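Local coordinates for protein DNA polymerase (Bacillus phage phi29, PDB 2PY5) that replicates viral DNA from a protein primer with high processivity and fidelity, displacing the non-template strand as it goes, and proofreads with a 3'-5' exonuclease, at residues Ser252-Gln257 / Ser388-Phe393; Tyr259-Pro264 / Arg438-Thr443; Gly358-Phe363 / Thr427-Phe432. The protein carries 2 engineered substitutions. One frame throughout, in Å; residues are numbered along the deposited sequence. Where two conformers were deposited one is given.

Contact 1: Ser252-Gln257 / Ser388-Phe393; sequences SLYPAQ and SLYGKF. With EDO (1,2-ethanediol), chain T; nucleotides of chain C.
Leu253 O, the carbonyl just ahead of the Tyr254 whose ring stacks on Tyr390, is gripped twice by Gln257. The amide NE2 of Gln257 reaches Leu253 O at 3.0 Å with an N-H...O angle of 151°, and the backbone N of Gln257 meets the same Leu253 O at 3.1 Å from the opposite face of the carbonyl plane. This pair of hydrogen bonds to one oxygen braces the first turn of helix 253-260, which carries most of the SLYP sequence, motif A of B-family polymerases; the SLYG across from it belongs to motif B. The contact therefore joins palm to fingers at the polymerisation site, and both tyrosines are probably involved in selecting the incoming nucleotide.

Two rings carry it. Tyr254 and Tyr390 form an offset face-to-face stack with centroids 4.3 Å apart and planes inclined by 25°. The overlap is off-centre: CE2 of Tyr390 sits over the rim of the other ring, 3.6 Å from Tyr254 CG. Leu253 CD2 covers the opposite face of Tyr254, so that ring is sandwiched between a methyl and an aromatic. Tyr390 gets there with CG placed between its backbone N and carbonyl carbon (chi1 85°), which swings the ring toward the palm. The phenol oxygens end up as neighbours, and Thr434 of helix 427-447 lies against Tyr390.

Beyond the stack, 388-393 turns to the DNA. Gly391 brings bare backbone against the minor-groove edge of the cytosine of DC4 of chain C, its CA 3.4 Å from the base O2. Lys392, bent at chi2 and chi3, wraps along the sugar, and its NZ holds the phosphate oxygen OP2 of DC4 of chain C at 2.8 Å.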
# COMPACT_ATOMS: atom_id res chain seq x y z
N SER F 252 4.70 -3.24 -15.30
CA SER F 252 4.35 -4.18 -14.23
C SER F 252 5.59 -4.80 -13.56
O SER F 252 5.79 -6.01 -13.61
CB SER F 252 3.39 -5.23 -14.74
OG SER F 252 2.17 -4.62 -15.15
N LEU F 253 6.36 -3.95 -12.89
CA LEU F 253 7.63 -4.35 -12.27
C LEU F 253 7.57 -5.68 -11.49
O LEU F 253 8.35 -6.59 -11.76
CB LEU F 253 8.11 -3.23 -11.33
CG LEU F 253 9.42 -3.49 -10.55
CD1 LEU F 253 10.59 -3.32 -11.45
CD2 LEU F 253 9.48 -2.55 -9.35
N TYR F 254 6.68 -5.78 -10.53
CA TYR F 254 6.70 -6.92 -9.62
C TYR F 254 6.19 -8.18 -10.29
O TYR F 254 6.90 -9.20 -10.28
CB TYR F 254 5.98 -6.61 -8.31
CG TYR F 254 6.78 -5.66 -7.43
CD1 TYR F 254 6.33 -4.37 -7.16
CD2 TYR F 254 7.99 -6.04 -6.87
CE1 TYR F 254 7.08 -3.50 -6.35
CE2 TYR F 254 8.71 -5.19 -6.07
CZ TYR F 254 8.27 -3.94 -5.82
OH TYR F 254 9.01 -3.08 -4.99
N PRO F 255 5.02 -8.12 -10.97
CA PRO F 255 4.66 -9.29 -11.77
C PRO F 255 5.74 -9.72 -12.77
O PRO F 255 5.91 -10.93 -13.02
CB PRO F 255 3.38 -8.84 -12.48
CG PRO F 255 2.76 -7.89 -11.54
CD PRO F 255 3.96 -7.10 -11.02
N ALA F 256 6.45 -8.76 -13.38
CA ALA F 256 7.52 -9.10 -14.31
C ALA F 256 8.62 -9.91 -13.63
O ALA F 256 9.11 -10.88 -14.20
CB ALA F 256 8.10 -7.85 -14.96
N GLN F 257 9.00 -9.53 -12.41
CA GLN F 257 10.03 -10.32 -11.70
C GLN F 257 9.53 -11.74 -11.39
O GLN F 257 10.25 -12.73 -11.55
CB GLN F 257 10.49 -9.66 -10.40
CG GLN F 257 10.90 -8.21 -10.51
CD GLN F 257 11.72 -7.91 -11.72
OE1 GLN F 257 12.78 -8.49 -11.93
NE2 GLN F 257 11.23 -6.98 -12.55
N SER F 388 -1.35 -7.59 -5.64
CA SER F 388 -1.48 -7.84 -4.21
C SER F 388 -0.91 -9.20 -3.76
O SER F 388 -0.97 -9.54 -2.57
CB SER F 388 -2.96 -7.75 -3.79
OG SER F 388 -3.58 -6.54 -4.19
N LEU F 389 -0.30 -9.94 -4.67
CA LEU F 389 0.24 -11.26 -4.34
C LEU F 389 1.61 -11.24 -3.62
O LEU F 389 1.77 -11.88 -2.57
CB LEU F 389 0.34 -12.14 -5.60
CG LEU F 389 0.80 -13.57 -5.33
CD1 LEU F 389 -0.01 -14.31 -4.29
CD2 LEU F 389 0.80 -14.34 -6.67
N TYR F 390 2.61 -10.55 -4.16
CA TYR F 390 3.97 -10.78 -3.66
C TYR F 390 4.10 -10.44 -2.18
O TYR F 390 4.81 -11.10 -1.42
CB TYR F 390 5.05 -10.06 -4.48
CG TYR F 390 5.31 -8.62 -4.08
CD1 TYR F 390 6.17 -8.30 -3.04
CD2 TYR F 390 4.70 -7.58 -4.75
CE1 TYR F 390 6.40 -7.01 -2.68
CE2 TYR F 390 4.92 -6.26 -4.39
CZ TYR F 390 5.77 -5.99 -3.35
OH TYR F 390 6.01 -4.68 -2.99
N GLY F 391 3.39 -9.38 -1.77
CA GLY F 391 3.52 -8.90 -0.41
C GLY F 391 3.08 -9.90 0.64
O GLY F 391 3.53 -9.86 1.77
N LYS F 392 2.17 -10.80 0.27
CA LYS F 392 1.67 -11.80 1.22
C LYS F 392 2.73 -12.83 1.60
O LYS F 392 2.67 -13.43 2.67
CB LYS F 392 0.44 -12.48 0.65
CG LYS F 392 -0.79 -11.58 0.65
CD LYS F 392 -1.43 -11.41 2.02
CE LYS F 392 -2.20 -12.65 2.50
NZ LYS F 392 -2.92 -12.41 3.79
N PHE F 393 3.71 -13.05 0.73
CA PHE F 393 4.73 -14.07 1.02
C PHE F 393 5.56 -13.73 2.28
O PHE F 393 5.98 -14.63 3.01
CB PHE F 393 5.62 -14.30 -0.20
CG PHE F 393 4.99 -15.18 -1.23
CD1 PHE F 393 4.27 -14.65 -2.29
CD2 PHE F 393 5.07 -16.55 -1.11
CE1 PHE F 393 3.67 -15.49 -3.21
CE2 PHE F 393 4.50 -17.37 -2.02
CZ PHE F 393 3.79 -16.85 -3.07
C1 EDO T . 12.70 -7.32 -15.65
O1 EDO T . 11.68 -6.33 -15.48
C2 EDO T . 12.09 -8.72 -15.72
O2 EDO T . 11.23 -8.85 -16.86
P DC C 4 -3.71 -9.00 4.76
OP1 DC C 4 -3.69 -7.66 4.14
OP2 DC C 4 -4.46 -10.13 4.14
O5' DC C 4 -2.24 -9.56 5.00
C5' DC C 4 -1.25 -8.70 5.51
C4' DC C 4 0.02 -8.88 4.71
O4' DC C 4 -0.18 -8.49 3.32
C3' DC C 4 1.15 -8.00 5.19
O3' DC C 4 1.80 -8.64 6.26
C2' DC C 4 2.03 -7.89 3.96
C1' DC C 4 0.98 -7.82 2.86
N1 DC C 4 0.67 -6.42 2.47
C2 DC C 4 1.64 -5.70 1.77
O2 DC C 4 2.75 -6.22 1.52
N3 DC C 4 1.38 -4.43 1.39
C4 DC C 4 0.20 -3.88 1.68
N4 DC C 4 -0.01 -2.62 1.27
C5 DC C 4 -0.81 -4.60 2.38
C6 DC C 4 -0.55 -5.85 2.76

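Contact 2: Tyr259-Pro264 / Arg438-Thr443; sequences YSRLLP and RYTTIT. With EDO (1,2-ethanediol), chain I; EDO (1,2-ethanediol), chain X.
Arg261 NH2 donates to Thr440 OG1 across 3.0 Å, and this bond is the firm part of the contact. The hydroxyl lies at the edge of the guanidinium, close to its plane, so the N-H is used much as the flat group offers it, with an N-H...O angle of 149°. Arg261 arrives by a bend at chi2 (-72°), after which its chain runs out extended toward helix 427-447. Both partners are fixed by more than each other. Arg261 NE is bonded to Gln257 OE1, one turn earlier on its own side, so two nitrogens of the guanidinium set its orientation; Thr440 OG1 gives its hydrogen to the carbonyl of Trp436, which leaves the oxygen ready to accept from the arginine.

In the fold this is the point where palm helix 253-260 ends and the chain heads into strand 263-265, at the start of the TPR1 insertion that marks protein-primed B-family polymerases. Arg261 is the first residue to leave helical geometry, and it ties that exit to the neighbouring palm helix.

The looser side is where the same NH2 passes Tyr439. Here Arg261 NH2 stands 3.8 Å from Tyr439 CD2, at the ring's edge, and the guanidinium and ring planes are 85° apart, so the approach lacks the face-on geometry of a cation-pi pair. The tyrosine ring is instead covered on one face by Thr443 CG2, 3.6 Å above its centre. Toward solvent, the exposed Ser260 has its carbonyl taken up by a 1,2-ethanediol, probably from the crystallisation liquor, whose O2 is 2.7 Å from Ser260 O.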
# COMPACT_ATOMS: atom_id res chain seq x y z
N TYR F 259 7.36 -13.41 -13.04
CA TYR F 259 7.16 -14.19 -14.25
C TYR F 259 8.44 -14.81 -14.77
O TYR F 259 8.40 -15.90 -15.32
CB TYR F 259 6.56 -13.30 -15.34
CG TYR F 259 5.82 -14.07 -16.42
CD1 TYR F 259 6.39 -14.29 -17.66
CD2 TYR F 259 4.55 -14.58 -16.19
CE1 TYR F 259 5.71 -15.01 -18.66
CE2 TYR F 259 3.85 -15.26 -17.17
CZ TYR F 259 4.44 -15.49 -18.40
OH TYR F 259 3.75 -16.17 -19.37
N SER F 260 9.59 -14.13 -14.59
CA SER F 260 10.80 -14.56 -15.30
C SER F 260 12.07 -14.76 -14.48
O SER F 260 13.00 -15.41 -14.97
CB SER F 260 11.11 -13.61 -16.46
OG SER F 260 11.56 -12.37 -16.00
N ARG F 261 12.10 -14.29 -13.24
CA ARG F 261 13.33 -14.41 -12.46
C ARG F 261 13.47 -15.72 -11.72
O ARG F 261 12.50 -16.39 -11.42
CB ARG F 261 13.48 -13.27 -11.45
CG ARG F 261 13.48 -11.90 -12.08
CD ARG F 261 14.74 -11.58 -12.84
NE ARG F 261 14.85 -10.15 -13.09
CZ ARG F 261 15.82 -9.55 -13.75
NH1 ARG F 261 16.81 -10.26 -14.29
NH2 ARG F 261 15.81 -8.23 -13.88
N LEU F 262 14.72 -16.09 -11.44
CA LEU F 262 15.02 -17.23 -10.58
C LEU F 262 14.62 -16.90 -9.16
O LEU F 262 15.14 -15.96 -8.56
CB LEU F 262 16.51 -17.55 -10.64
CG LEU F 262 16.98 -18.83 -9.97
CD1 LEU F 262 16.38 -20.09 -10.66
CD2 LEU F 262 18.50 -18.87 -9.98
N LEU F 263 13.72 -17.70 -8.59
CA LEU F 263 13.14 -17.42 -7.28
C LEU F 263 13.21 -18.63 -6.35
O LEU F 263 13.20 -19.78 -6.82
CB LEU F 263 11.70 -16.93 -7.42
CG LEU F 263 11.49 -15.61 -8.18
CD1 LEU F 263 10.02 -15.36 -8.50
CD2 LEU F 263 12.09 -14.47 -7.34
N PRO F 264 13.29 -18.39 -5.04
CA PRO F 264 13.54 -19.47 -4.09
C PRO F 264 12.32 -20.29 -3.74
O PRO F 264 11.19 -19.77 -3.72
CB PRO F 264 14.01 -18.69 -2.85
CG PRO F 264 13.20 -17.47 -2.91
CD PRO F 264 13.21 -17.08 -4.35
N ARG F 438 14.51 -4.28 -7.42
CA ARG F 438 15.55 -3.26 -7.21
C ARG F 438 16.66 -3.40 -8.24
O ARG F 438 17.13 -2.41 -8.80
CB ARG F 438 16.15 -3.35 -5.80
CG ARG F 438 15.24 -2.90 -4.73
CD ARG F 438 15.97 -2.78 -3.38
NE ARG F 438 16.39 -4.07 -2.86
CZ ARG F 438 15.58 -4.96 -2.27
NH1 ARG F 438 14.29 -4.70 -2.10
NH2 ARG F 438 16.07 -6.10 -1.83
N TYR F 439 17.08 -4.64 -8.48
CA TYR F 439 18.12 -4.92 -9.46
C TYR F 439 17.74 -4.36 -10.83
O TYR F 439 18.55 -3.75 -11.52
CB TYR F 439 18.35 -6.44 -9.54
CG TYR F 439 19.33 -6.87 -10.58
CD1 TYR F 439 20.67 -6.96 -10.29
CD2 TYR F 439 18.91 -7.19 -11.88
CE1 TYR F 439 21.58 -7.34 -11.25
CE2 TYR F 439 19.81 -7.57 -12.84
CZ TYR F 439 21.15 -7.64 -12.52
OH TYR F 439 22.09 -8.03 -13.47
N THR F 440 16.49 -4.60 -11.22
CA THR F 440 16.02 -4.12 -12.51
C THR F 440 16.19 -2.62 -12.66
O THR F 440 16.70 -2.13 -13.68
CB THR F 440 14.56 -4.47 -12.71
OG1 THR F 440 14.41 -5.91 -12.65
CG2 THR F 440 14.05 -3.94 -14.04
N THR F 441 15.77 -1.89 -11.63
CA THR F 441 15.81 -0.43 -11.67
C THR F 441 17.22 0.14 -11.50
O THR F 441 17.65 1.00 -12.27
CB THR F 441 14.84 0.11 -10.63
OG1 THR F 441 13.52 -0.26 -11.05
CG2 THR F 441 14.98 1.64 -10.44
N ILE F 442 17.96 -0.37 -10.53
CA ILE F 442 19.33 0.09 -10.27
C ILE F 442 20.23 -0.14 -11.48
O ILE F 442 21.03 0.73 -11.85
CB ILE F 442 19.91 -0.57 -9.02
CG1 ILE F 442 19.12 -0.13 -7.79
CG2 ILE F 442 21.40 -0.25 -8.88
CD1 ILE F 442 19.38 -0.96 -6.54
N THR F 443 20.12 -1.31 -12.12
CA THR F 443 21.00 -1.60 -13.25
C THR F 443 20.73 -0.70 -14.47
O THR F 443 21.67 -0.26 -15.13
CB THR F 443 20.98 -3.10 -13.64
OG1 THR F 443 19.67 -3.50 -14.01
CG2 THR F 443 21.48 -3.96 -12.50
C1 EDO I . 16.15 -17.16 -14.85
O1 EDO I . 17.54 -17.27 -14.53
C2 EDO I . 15.92 -15.96 -15.76
O2 EDO I . 14.89 -16.21 -16.73
C1 EDO X . 25.61 -2.22 -13.88
O1 EDO X . 27.01 -1.91 -13.97
C2 EDO X . 25.02 -2.46 -15.27
O2 EDO X . 24.02 -1.48 -15.61

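Contact 3: Gly358-Phe363 / Thr427-Phe432; sequences GLFKDF and TPMGVF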
# COMPACT_ATOMS: atom_id res chain seq x y z
N GLY F 358 9.18 -19.72 -13.14
CA GLY F 358 7.89 -20.24 -13.59
C GLY F 358 6.81 -20.55 -12.57
O GLY F 358 5.71 -20.98 -12.96
N LEU F 359 7.09 -20.35 -11.28
CA LEU F 359 6.09 -20.67 -10.25
C LEU F 359 4.82 -19.85 -10.38
O LEU F 359 3.75 -20.30 -9.95
CB LEU F 359 6.67 -20.52 -8.83
CG LEU F 359 7.64 -21.63 -8.41
CD1 LEU F 359 8.49 -21.17 -7.23
CD2 LEU F 359 6.87 -22.89 -8.06
N PHE F 360 4.92 -18.65 -10.98
CA PHE F 360 3.79 -17.74 -11.10
C PHE F 360 3.19 -17.63 -12.50
O PHE F 360 2.27 -16.83 -12.71
CB PHE F 360 4.20 -16.34 -10.62
CG PHE F 360 4.66 -16.31 -9.21
CD1 PHE F 360 6.01 -16.39 -8.90
CD2 PHE F 360 3.74 -16.27 -8.18
CE1 PHE F 360 6.41 -16.36 -7.59
CE2 PHE F 360 4.15 -16.27 -6.86
CZ PHE F 360 5.49 -16.31 -6.58
N LYS F 361 3.68 -18.43 -13.44
CA LYS F 361 3.30 -18.30 -14.84
C LYS F 361 1.78 -18.39 -15.03
O LYS F 361 1.17 -17.51 -15.63
CB LYS F 361 3.94 -19.38 -15.68
CG LYS F 361 3.59 -19.25 -17.14
CD LYS F 361 4.42 -20.18 -17.99
CE LYS F 361 3.76 -20.44 -19.32
NZ LYS F 361 3.45 -19.19 -20.07
N ASP F 362 1.17 -19.46 -14.52
CA ASP F 362 -0.25 -19.69 -14.79
C ASP F 362 -1.13 -18.63 -14.13
O ASP F 362 -2.13 -18.22 -14.70
CB ASP F 362 -0.67 -21.10 -14.35
CG ASP F 362 -0.07 -22.20 -15.22
OD1 ASP F 362 0.39 -21.92 -16.36
OD2 ASP F 362 -0.08 -23.37 -14.76
N PHE F 363 -0.76 -18.19 -12.93
CA PHE F 363 -1.53 -17.15 -12.21
C PHE F 363 -1.46 -15.84 -12.96
O PHE F 363 -2.46 -15.15 -13.17
CB PHE F 363 -0.97 -16.97 -10.80
CG PHE F 363 -1.66 -15.89 -10.00
CD1 PHE F 363 -2.85 -16.15 -9.33
CD2 PHE F 363 -1.12 -14.60 -9.91
CE1 PHE F 363 -3.49 -15.14 -8.59
CE2 PHE F 363 -1.77 -13.60 -9.17
CZ PHE F 363 -2.94 -13.89 -8.50
N THR F 427 8.61 -16.22 3.36
CA THR F 427 9.30 -14.93 3.32
C THR F 427 10.46 -14.87 2.30
O THR F 427 10.66 -13.81 1.70
CB THR F 427 9.73 -14.52 4.73
OG1 THR F 427 8.58 -14.59 5.61
CG2 THR F 427 10.32 -13.10 4.76
N PRO F 428 11.20 -15.98 2.06
CA PRO F 428 12.26 -15.86 1.05
C PRO F 428 11.74 -15.36 -0.32
O PRO F 428 12.43 -14.68 -1.03
CB PRO F 428 12.78 -17.29 0.93
CG PRO F 428 12.51 -17.87 2.26
CD PRO F 428 11.20 -17.32 2.67
N MET F 429 10.51 -15.75 -0.68
CA MET F 429 9.96 -15.34 -1.96
C MET F 429 9.80 -13.83 -2.01
O MET F 429 10.11 -13.19 -3.03
CB MET F 429 8.63 -16.06 -2.22
CG MET F 429 7.98 -15.82 -3.54
SD MET F 429 9.02 -16.29 -4.93
CE MET F 429 8.74 -18.02 -5.24
N GLY F 430 9.31 -13.23 -0.92
CA GLY F 430 9.21 -11.77 -0.86
C GLY F 430 10.58 -11.10 -0.97
O GLY F 430 10.77 -10.12 -1.70
N VAL F 431 11.55 -11.63 -0.22
CA VAL F 431 12.90 -11.07 -0.22
C VAL F 431 13.44 -10.98 -1.65
O VAL F 431 13.98 -9.96 -2.08
CB VAL F 431 13.85 -11.92 0.64
CG1 VAL F 431 15.30 -11.61 0.34
CG2 VAL F 431 13.51 -11.74 2.14
N PHE F 432 13.29 -12.07 -2.42
CA PHE F 432 13.84 -12.09 -3.76
C PHE F 432 13.02 -11.38 -4.83
O PHE F 432 13.57 -10.85 -5.79
CB PHE F 432 14.14 -13.54 -4.16
CG PHE F 432 15.44 -14.03 -3.61
CD1 PHE F 432 15.51 -14.58 -2.33
CD2 PHE F 432 16.61 -13.89 -4.33
CE1 PHE F 432 16.73 -15.01 -1.83
CE2 PHE F 432 17.83 -14.30 -3.81
CZ PHE F 432 17.88 -14.86 -2.56
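Met429 reaches from helix 427-447 toward Phe360 and Leu359, with its thioether end between the Phe360 ring and a methyl of Leu359. The sulfur contact comes first: Met429 SD lies 4.9 Å from the centroid of the Phe360 ring and 88° off the ring normal, almost exactly in the ring plane. This is an edge-type Met-aromatic contact, with CE1 of Phe360 nearest to Met429 SD at 3.7 Å. Met429 CG also meets the ring edge in plane, so the methionine runs past the CE1-CZ border and leaves the ring faces to other neighbours.

The apolar carbon contacts converge on one atom. CE of Met429 touches Phe360 CE1 at 3.7 Å, obliquely, and is equally close to CD1 of Leu359, again 3.7 Å. CG of the methionine stands anti to the backbone N (chi1 -176°), which sends the chain off the helix; bends at chi2 and chi3 then fold the methyl toward the leucine.

Backbone bonding prepares the other side. A type I turn from Gly358 to Lys361, closed by Lys361 N on Gly358 O at 3.3 Å, puts Leu359 and Phe360 at its two central positions, and both direct their side chains at the palm helix. The turn leads into helix 361-373, so the packing seats the base of the fingers on the palm. Phe198 and Leu389 also pack on Phe360, while Leu263 touches both it and Met429.

With only sulfur, aliphatic carbon and aromatic groups meeting, dispersion probably supplies most of the attraction, perhaps aided by the slightly positive ring-edge hydrogens facing the sulfur.

Coming from the N terminus, past the exonuclease region, the chain reaches 252-257 and 259-264, one palm helix and its exit into strand 263-265. Contact 1 closes a loop of 130 residues when 388-393, at the end of the fingers, comes back to the palm. Contact 3 opens inside that loop, at 358-363, but closes beyond it at 427-432, so the two cross. Contact 2 closes last, at 438-443; it crosses contact 1 and encloses contact 3. Contacts 2 and 3 share helix 427-447, while contacts 1 and 2 share helix 253-260. Side chains also join them directly: Phe393 packs on Phe360 and Met429, and Gln257 bonds weakly to Thr440, so palm, fingers and the TPR1 entry meet here.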